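Local structure of protein yesU (Bacillus subtilis, 1OQ1) at residues P160-V172 against S175-D187. The protein is of unknown function but has a galectin-like beta-sandwich fold, consistent with, though not proof of, carbohydrate binding. Numbering follows the deposited sequence.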
ATOM      1  N   PRO A 160      -9.123  -4.565 -14.409  1.00  7.43           N
ATOM      2  CA  PRO A 160      -8.168  -4.094 -13.398  1.00  6.80           C
ATOM      3  C   PRO A 160      -6.718  -4.005 -13.875  1.00  5.96           C
ATOM      4  O   PRO A 160      -6.362  -4.501 -14.946  1.00  6.29           O
ATOM      5  CB  PRO A 160      -8.329  -5.118 -12.284  1.00  9.52           C
ATOM      6  CG  PRO A 160      -8.521  -6.384 -13.062  1.00 10.87           C
ATOM      7  CD  PRO A 160      -9.490  -5.973 -14.160  1.00  9.11           C
ATOM      8  N   TYR A 161      -5.886  -3.373 -13.053  1.00  5.76           N
ATOM      9  CA  TYR A 161      -4.462  -3.227 -13.337  1.00  4.78           C
ATOM     10  C   TYR A 161      -3.690  -4.158 -12.395  1.00  5.45           C
ATOM     11  O   TYR A 161      -4.064  -4.320 -11.235  1.00  5.79           O
ATOM     12  CB  TYR A 161      -4.049  -1.764 -13.140  1.00  3.99           C
ATOM     13  CG  TYR A 161      -4.663  -0.842 -14.171  1.00  5.61           C
ATOM     14  CD1 TYR A 161      -4.006  -0.575 -15.372  1.00  5.79           C
ATOM     15  CD2 TYR A 161      -5.940  -0.309 -13.984  1.00  5.06           C
ATOM     16  CE1 TYR A 161      -4.607   0.198 -16.369  1.00  6.12           C
ATOM     17  CE2 TYR A 161      -6.554   0.467 -14.980  1.00  6.67           C
ATOM     18  CZ  TYR A 161      -5.882   0.708 -16.169  1.00  6.16           C
ATOM     19  OH  TYR A 161      -6.495   1.412 -17.183  1.00  6.94           O
ATOM     20  N   ARG A 162      -2.629  -4.780 -12.908  1.00  5.32           N
ATOM     21  CA  ARG A 162      -1.812  -5.717 -12.128  1.00  5.02           C
ATOM     22  C   ARG A 162      -0.669  -5.004 -11.410  1.00  4.17           C
ATOM     23  O   ARG A 162       0.290  -4.559 -12.036  1.00  5.53           O
ATOM     24  CB  ARG A 162      -1.258  -6.810 -13.051  1.00  6.99           C
ATOM     25  CG  ARG A 162      -2.271  -7.903 -13.415  1.00  9.52           C
ATOM     26  CD  ARG A 162      -2.481  -8.843 -12.233  1.00 10.40           C
ATOM     27  NE  ARG A 162      -3.515  -9.856 -12.450  1.00 13.11           N
ATOM     28  CZ  ARG A 162      -3.389 -10.929 -13.228  1.00 13.35           C
ATOM     29  NH1 ARG A 162      -2.263 -11.155 -13.893  1.00 13.22           N
ATOM     30  NH2 ARG A 162      -4.395 -11.791 -13.325  1.00 14.73           N
HETATM   31  N   MSE A 163      -0.797  -4.888 -10.093  1.00  4.75           N
HETATM   32  CA  MSE A 163       0.195  -4.203  -9.264  1.00  4.79           C
HETATM   33  C   MSE A 163       1.168  -5.212  -8.661  1.00  3.99           C
HETATM   34  O   MSE A 163       0.749  -6.261  -8.183  1.00  5.59           O
HETATM   35  CB  MSE A 163      -0.524  -3.454  -8.145  1.00  5.73           C
HETATM   36  CG  MSE A 163      -1.870  -2.895  -8.568  1.00  9.46           C
HETATM   37 SE   MSE A 163      -1.753  -1.444  -9.840  0.85 13.38          SE
HETATM   38  CE  MSE A 163      -1.441  -2.343 -11.494  1.00 22.59           C
ATOM     39  N   LYS A 164       2.460  -4.890  -8.675  1.00  5.07           N
ATOM     40  CA  LYS A 164       3.470  -5.793  -8.122  1.00  4.85           C
ATOM     41  C   LYS A 164       4.555  -5.005  -7.403  1.00  5.50           C
ATOM     42  O   LYS A 164       5.146  -4.086  -7.963  1.00  4.92           O
ATOM     43  CB  LYS A 164       4.102  -6.648  -9.228  1.00  6.81           C
ATOM     44  CG  LYS A 164       5.139  -7.646  -8.701  1.00  7.94           C
ATOM     45  CD  LYS A 164       5.721  -8.536  -9.797  1.00 11.49           C
ATOM     46  CE  LYS A 164       4.698  -9.532 -10.320  1.00 13.84           C
ATOM     47  NZ  LYS A 164       5.286 -10.457 -11.340  1.00 14.01           N
ATOM     48  N   LEU A 165       4.806  -5.386  -6.157  1.00  4.35           N
ATOM     49  CA  LEU A 165       5.787  -4.724  -5.313  1.00  6.46           C
ATOM     50  C   LEU A 165       6.809  -5.712  -4.760  1.00  5.03           C
ATOM     51  O   LEU A 165       6.432  -6.753  -4.225  1.00  7.21           O
ATOM     52  CB  LEU A 165       5.063  -4.052  -4.142  1.00  5.90           C
ATOM     53  CG  LEU A 165       5.928  -3.322  -3.115  1.00  7.46           C
ATOM     54  CD1 LEU A 165       6.434  -2.023  -3.719  1.00  9.27           C
ATOM     55  CD2 LEU A 165       5.112  -3.036  -1.864  1.00 10.13           C
ATOM     56  N   ILE A 166       8.093  -5.388  -4.889  1.00  5.67           N
ATOM     57  CA  ILE A 166       9.155  -6.239  -4.357  1.00  6.03           C
ATOM     58  C   ILE A 166       9.786  -5.542  -3.154  1.00  6.01           C
ATOM     59  O   ILE A 166      10.107  -4.357  -3.220  1.00  6.79           O
ATOM     60  CB  ILE A 166      10.286  -6.490  -5.390  1.00  4.79           C
ATOM     61  CG1 ILE A 166       9.730  -7.214  -6.618  1.00  7.59           C
ATOM     62  CG2 ILE A 166      11.405  -7.326  -4.750  1.00  7.23           C
ATOM     63  CD1 ILE A 166      10.744  -7.346  -7.736  1.00  7.10           C
ATOM     64  N   LYS A 167       9.954  -6.285  -2.061  1.00  5.50           N
ATOM     65  CA  LYS A 167      10.570  -5.771  -0.837  1.00  5.90           C
ATOM     66  C   LYS A 167      11.593  -6.803  -0.378  1.00  6.13           C
ATOM     67  O   LYS A 167      11.235  -7.913   0.023  1.00  6.51           O
ATOM     68  CB  LYS A 167       9.510  -5.562   0.249  1.00  6.17           C
ATOM     69  CG  LYS A 167      10.075  -5.289   1.643  1.00  6.91           C
ATOM     70  CD  LYS A 167      10.830  -3.974   1.692  1.00  6.51           C
ATOM     71  CE  LYS A 167      11.358  -3.696   3.094  1.00  6.35           C
ATOM     72  NZ  LYS A 167      12.381  -4.689   3.522  1.00  6.08           N
ATOM     73  N   ASP A 168      12.867  -6.436  -0.440  1.00  6.68           N
ATOM     74  CA  ASP A 168      13.932  -7.355  -0.061  1.00  6.91           C
ATOM     75  C   ASP A 168      15.035  -6.551   0.608  1.00  5.96           C
ATOM     76  O   ASP A 168      15.924  -6.007  -0.057  1.00  5.12           O
ATOM     77  CB  ASP A 168      14.450  -8.068  -1.315  1.00  8.40           C
ATOM     78  CG  ASP A 168      15.507  -9.105  -1.003  1.00 11.99           C
ATOM     79  OD1 ASP A 168      15.640  -9.483   0.180  1.00 12.44           O
ATOM     80  OD2 ASP A 168      16.195  -9.552  -1.945  1.00 13.01           O
ATOM     81  N   LYS A 169      14.954  -6.482   1.934  1.00  6.41           N
ATOM     82  CA  LYS A 169      15.891  -5.713   2.735  1.00  8.03           C
ATOM     83  C   LYS A 169      15.861  -4.264   2.244  1.00  7.42           C
ATOM     84  O   LYS A 169      14.793  -3.654   2.215  1.00  7.26           O
ATOM     85  CB  LYS A 169      17.291  -6.330   2.662  1.00 10.03           C
ATOM     86  CG  LYS A 169      17.347  -7.699   3.349  1.00 11.52           C
ATOM     87  CD  LYS A 169      18.765  -8.208   3.524  1.00 14.62           C
ATOM     88  CE  LYS A 169      18.779  -9.538   4.269  1.00 17.43           C
ATOM     89  NZ  LYS A 169      18.055 -10.601   3.522  1.00 19.48           N
ATOM     90  N   GLY A 170      16.996  -3.705   1.844  1.00  7.02           N
ATOM     91  CA  GLY A 170      16.975  -2.320   1.394  1.00  8.14           C
ATOM     92  C   GLY A 170      16.333  -2.061   0.038  1.00  7.35           C
ATOM     93  O   GLY A 170      16.018  -0.915  -0.299  1.00  7.11           O
ATOM     94  N   TYR A 171      16.114  -3.117  -0.736  1.00  5.94           N
ATOM     95  CA  TYR A 171      15.552  -2.976  -2.082  1.00  4.87           C
ATOM     96  C   TYR A 171      14.026  -2.965  -2.206  1.00  5.50           C
ATOM     97  O   TYR A 171      13.339  -3.804  -1.627  1.00  6.44           O
ATOM     98  CB  TYR A 171      16.102  -4.094  -2.977  1.00  6.30           C
ATOM     99  CG  TYR A 171      15.733  -3.957  -4.436  1.00  5.08           C
ATOM    100  CD1 TYR A 171      16.227  -2.901  -5.200  1.00  5.81           C
ATOM    101  CD2 TYR A 171      14.889  -4.879  -5.055  1.00  5.76           C
ATOM    102  CE1 TYR A 171      15.894  -2.766  -6.546  1.00  8.06           C
ATOM    103  CE2 TYR A 171      14.548  -4.750  -6.408  1.00  7.57           C
ATOM    104  CZ  TYR A 171      15.060  -3.689  -7.141  1.00  7.73           C
ATOM    105  OH  TYR A 171      14.752  -3.554  -8.477  1.00  9.78           O
ATOM    106  N   VAL A 172      13.514  -2.005  -2.978  1.00  4.67           N
ATOM    107  CA  VAL A 172      12.080  -1.876  -3.257  1.00  4.41           C
ATOM    108  C   VAL A 172      11.904  -1.621  -4.756  1.00  5.28           C
ATOM    109  O   VAL A 172      12.613  -0.795  -5.336  1.00  5.98           O
ATOM    110  CB  VAL A 172      11.438  -0.686  -2.505  1.00  4.76           C
ATOM    111  CG1 VAL A 172       9.961  -0.556  -2.893  1.00  4.48           C
ATOM    112  CG2 VAL A 172      11.568  -0.888  -0.998  1.00  6.47           C
ATOM    113  N   SER A 175       5.943  -2.049  -9.997  1.00  3.82           N
ATOM    114  CA  SER A 175       5.547  -2.091 -11.399  1.00  5.51           C
ATOM    115  C   SER A 175       4.033  -2.176 -11.524  1.00  5.26           C
ATOM    116  O   SER A 175       3.350  -2.605 -10.595  1.00  4.59           O
ATOM    117  CB  SER A 175       6.191  -3.290 -12.107  1.00  6.46           C
ATOM    118  OG  SER A 175       5.698  -4.520 -11.601  1.00 10.51           O
ATOM    119  N   ILE A 176       3.524  -1.737 -12.672  1.00  3.34           N
ATOM    120  CA  ILE A 176       2.095  -1.771 -12.974  1.00  4.51           C
ATOM    121  C   ILE A 176       1.966  -2.390 -14.362  1.00  4.74           C
ATOM    122  O   ILE A 176       2.543  -1.888 -15.329  1.00  5.62           O
ATOM    123  CB  ILE A 176       1.484  -0.349 -12.986  1.00  4.81           C
ATOM    124  CG1 ILE A 176       1.561   0.258 -11.580  1.00  4.71           C
ATOM    125  CG2 ILE A 176       0.037  -0.408 -13.472  1.00  5.66           C
ATOM    126  CD1 ILE A 176       1.133   1.720 -11.508  1.00  7.30           C
ATOM    127  N   ASN A 177       1.203  -3.473 -14.454  1.00  5.81           N
ATOM    128  CA  ASN A 177       1.027  -4.188 -15.712  1.00  6.41           C
ATOM    129  C   ASN A 177       2.400  -4.549 -16.284  1.00  7.19           C
ATOM    130  O   ASN A 177       2.598  -4.559 -17.496  1.00  7.24           O
ATOM    131  CB  ASN A 177       0.213  -3.344 -16.710  1.00  5.98           C
ATOM    132  CG  ASN A 177      -1.284  -3.379 -16.415  1.00  7.13           C
ATOM    133  OD1 ASN A 177      -1.700  -3.829 -15.349  1.00  8.70           O
ATOM    134  ND2 ASN A 177      -2.093  -2.904 -17.355  1.00  5.33           N
ATOM    135  N   GLY A 178       3.343  -4.836 -15.387  1.00  6.08           N
ATOM    136  CA  GLY A 178       4.687  -5.217 -15.796  1.00  6.47           C
ATOM    137  C   GLY A 178       5.646  -4.083 -16.112  1.00  6.15           C
ATOM    138  O   GLY A 178       6.839  -4.320 -16.312  1.00  7.75           O
ATOM    139  N   LEU A 179       5.139  -2.856 -16.169  1.00  5.86           N
ATOM    140  CA  LEU A 179       5.983  -1.700 -16.466  1.00  5.80           C
ATOM    141  C   LEU A 179       6.637  -1.188 -15.192  1.00  4.42           C
ATOM    142  O   LEU A 179       5.948  -0.841 -14.234  1.00  4.70           O
ATOM    143  CB  LEU A 179       5.147  -0.576 -17.088  1.00  3.71           C
ATOM    144  CG  LEU A 179       5.896   0.723 -17.422  1.00  5.16           C
ATOM    145  CD1 LEU A 179       6.829   0.483 -18.604  1.00  6.71           C
ATOM    146  CD2 LEU A 179       4.902   1.842 -17.744  1.00  6.18           C
ATOM    147  N   PRO A 180       7.980  -1.142 -15.152  1.00  5.57           N
ATOM    148  CA  PRO A 180       8.641  -0.648 -13.939  1.00  5.53           C
ATOM    149  C   PRO A 180       8.240   0.808 -13.717  1.00  6.26           C
ATOM    150  O   PRO A 180       8.258   1.607 -14.652  1.00  5.88           O
ATOM    151  CB  PRO A 180      10.125  -0.789 -14.269  1.00  5.35           C
ATOM    152  CG  PRO A 180      10.152  -1.943 -15.236  1.00  7.06           C
ATOM    153  CD  PRO A 180       8.970  -1.638 -16.125  1.00  5.29           C
ATOM    154  N   ILE A 181       7.875   1.140 -12.483  1.00  4.92           N
ATOM    155  CA  ILE A 181       7.453   2.493 -12.134  1.00  4.85           C
ATOM    156  C   ILE A 181       8.538   3.218 -11.348  1.00  4.92           C
ATOM    157  O   ILE A 181       8.874   4.366 -11.648  1.00  5.68           O
ATOM    158  CB  ILE A 181       6.148   2.452 -11.299  1.00  4.37           C
ATOM    159  CG1 ILE A 181       5.038   1.795 -12.117  1.00  6.98           C
ATOM    160  CG2 ILE A 181       5.735   3.868 -10.874  1.00  4.22           C
ATOM    161  CD1 ILE A 181       4.745   2.515 -13.425  1.00  7.03           C
ATOM    162  N   LEU A 182       9.077   2.551 -10.332  1.00  4.69           N
ATOM    163  CA  LEU A 182      10.144   3.135  -9.531  1.00  4.67           C
ATOM    164  C   LEU A 182      10.890   2.031  -8.798  1.00  5.53           C
ATOM    165  O   LEU A 182      10.385   0.918  -8.668  1.00  5.43           O
ATOM    166  CB  LEU A 182       9.575   4.148  -8.519  1.00  5.07           C
ATOM    167  CG  LEU A 182       8.599   3.694  -7.423  1.00  5.84           C
ATOM    168  CD1 LEU A 182       9.336   2.932  -6.325  1.00  5.19           C
ATOM    169  CD2 LEU A 182       7.925   4.916  -6.822  1.00  6.04           C
ATOM    170  N   GLU A 183      12.098   2.336  -8.342  1.00  5.96           N
ATOM    171  CA  GLU A 183      12.884   1.368  -7.590  1.00  7.83           C
ATOM    172  C   GLU A 183      13.778   2.136  -6.623  1.00  8.18           C
ATOM    173  O   GLU A 183      14.103   3.299  -6.861  1.00  8.19           O
ATOM    174  CB  GLU A 183      13.701   0.465  -8.524  1.00 13.29           C
ATOM    175  CG  GLU A 183      14.990   1.034  -9.067  1.00 17.89           C
ATOM    176  CD  GLU A 183      15.771  -0.007  -9.857  1.00 23.62           C
ATOM    177  OE1 GLU A 183      16.952   0.238 -10.178  1.00 29.16           O
ATOM    178  OE2 GLU A 183      15.200  -1.074 -10.163  1.00 26.11           O
ATOM    179  N   TRP A 184      14.170   1.492  -5.530  1.00  6.41           N
ATOM    180  CA  TRP A 184      14.972   2.167  -4.524  1.00  7.38           C
ATOM    181  C   TRP A 184      15.829   1.202  -3.728  1.00  7.11           C
ATOM    182  O   TRP A 184      15.444   0.055  -3.506  1.00  7.88           O
ATOM    183  CB  TRP A 184      14.031   2.912  -3.573  1.00  9.15           C
ATOM    184  CG  TRP A 184      14.693   3.638  -2.446  1.00  9.21           C
ATOM    185  CD1 TRP A 184      15.604   4.650  -2.544  1.00  9.98           C
ATOM    186  CD2 TRP A 184      14.426   3.472  -1.049  1.00 12.78           C
ATOM    187  NE1 TRP A 184      15.916   5.129  -1.297  1.00 12.19           N
ATOM    188  CE2 TRP A 184      15.206   4.426  -0.360  1.00 11.84           C
ATOM    189  CE3 TRP A 184      13.599   2.612  -0.312  1.00 14.15           C
ATOM    190  CZ2 TRP A 184      15.182   4.549   1.034  1.00 15.74           C
ATOM    191  CZ3 TRP A 184      13.576   2.736   1.077  1.00 15.94           C
ATOM    192  CH2 TRP A 184      14.362   3.698   1.731  1.00 15.13           C
HETATM  193  N   MSE A 185      17.003   1.665  -3.315  1.00  7.27           N
HETATM  194  CA  MSE A 185      17.891   0.842  -2.499  1.00  6.88           C
HETATM  195  C   MSE A 185      18.267   1.653  -1.270  1.00  7.79           C
HETATM  196  O   MSE A 185      19.070   2.586  -1.352  1.00  7.82           O
HETATM  197  CB  MSE A 185      19.159   0.450  -3.266  1.00 10.33           C
HETATM  198  CG  MSE A 185      20.147  -0.391  -2.452  1.00 13.58           C
HETATM  199 SE   MSE A 185      19.452  -2.124  -1.884  0.95 22.68          SE
HETATM  200  CE  MSE A 185      19.752  -3.113  -3.516  1.00 18.85           C
ATOM    201  N   ASP A 186      17.662   1.300  -0.141  1.00  7.49           N
ATOM    202  CA  ASP A 186      17.909   1.959   1.136  1.00  7.59           C
ATOM    203  C   ASP A 186      19.302   1.541   1.595  1.00  8.32           C
ATOM    204  O   ASP A 186      19.572   0.348   1.705  1.00  9.09           O
ATOM    205  CB  ASP A 186      16.868   1.491   2.160  1.00  6.71           C
ATOM    206  CG  ASP A 186      16.917   2.278   3.459  1.00  8.67           C
ATOM    207  OD1 ASP A 186      17.856   3.078   3.648  1.00  9.61           O
ATOM    208  OD2 ASP A 186      16.009   2.091   4.294  1.00  9.92           O
ATOM    209  N   ASP A 187      20.182   2.507   1.859  1.00  9.90           N
ATOM    210  CA  ASP A 187      21.536   2.175   2.304  1.00 11.28           C
ATOM    211  C   ASP A 187      21.587   1.923   3.806  1.00 10.85           C
ATOM    212  O   ASP A 187      22.602   1.464   4.327  1.00 10.97           O
ATOM    213  CB  ASP A 187      22.537   3.279   1.931  1.00 14.31           C
ATOM    214  CG  ASP A 187      22.191   4.625   2.538  1.00 15.30           C
ATOM    215  OD1 ASP A 187      21.514   4.664   3.584  1.00 16.74           O
ATOM    216  OD2 ASP A 187      22.615   5.653   1.969  1.00 20.29           O
TER
HETATM  217  O   HOH W   1       3.084  -5.207 -12.485  1.00  7.31           O
HETATM  218  O   HOH W   2       7.834  -4.949  -9.131  1.00 10.02           O
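The Asn177 side chain reaches across to the start of strand 161-168. Its ND2 comes obliquely to Tyr161 CD1, with amide and ring planes 20° apart. Asn177 OD1 accepts from Arg162 N at 2.8 Å, almost in line with the amide C=O. Asn177 N returns a bond to Arg162 O, so side chain and backbone of Asn177 both bond Arg162. Lys164 and Ser175 form a hydrogen-bonded antiparallel pair. One water links Ser175 OG to Arg162 O and Gly178 N, and a second links it to Lys164 O.

At the other end, Tyr171 OH lies 3.0 Å from Glu183 OE2, in the plane of the ring, with the carboxylate turned 75° from it. Glu183 OE2 accepts from Asn2 N. Met185 crosses Tyr171 at about a right angle and brings Met185 CE to 3.8 Å from Tyr171 CB. On the other face of the sheet, Val172 CG2 touches the indole edge of Trp184 at CE3, 4.1 Å away.

Two hairpins share the middle strand 171-176: a type II' turn joins it to 161-168, a type I' turn to 179-185. Strand 63-73 pairs with the far side of 161-168, and Phe82 of strand 76-86, in the second sheet, packs on Val172.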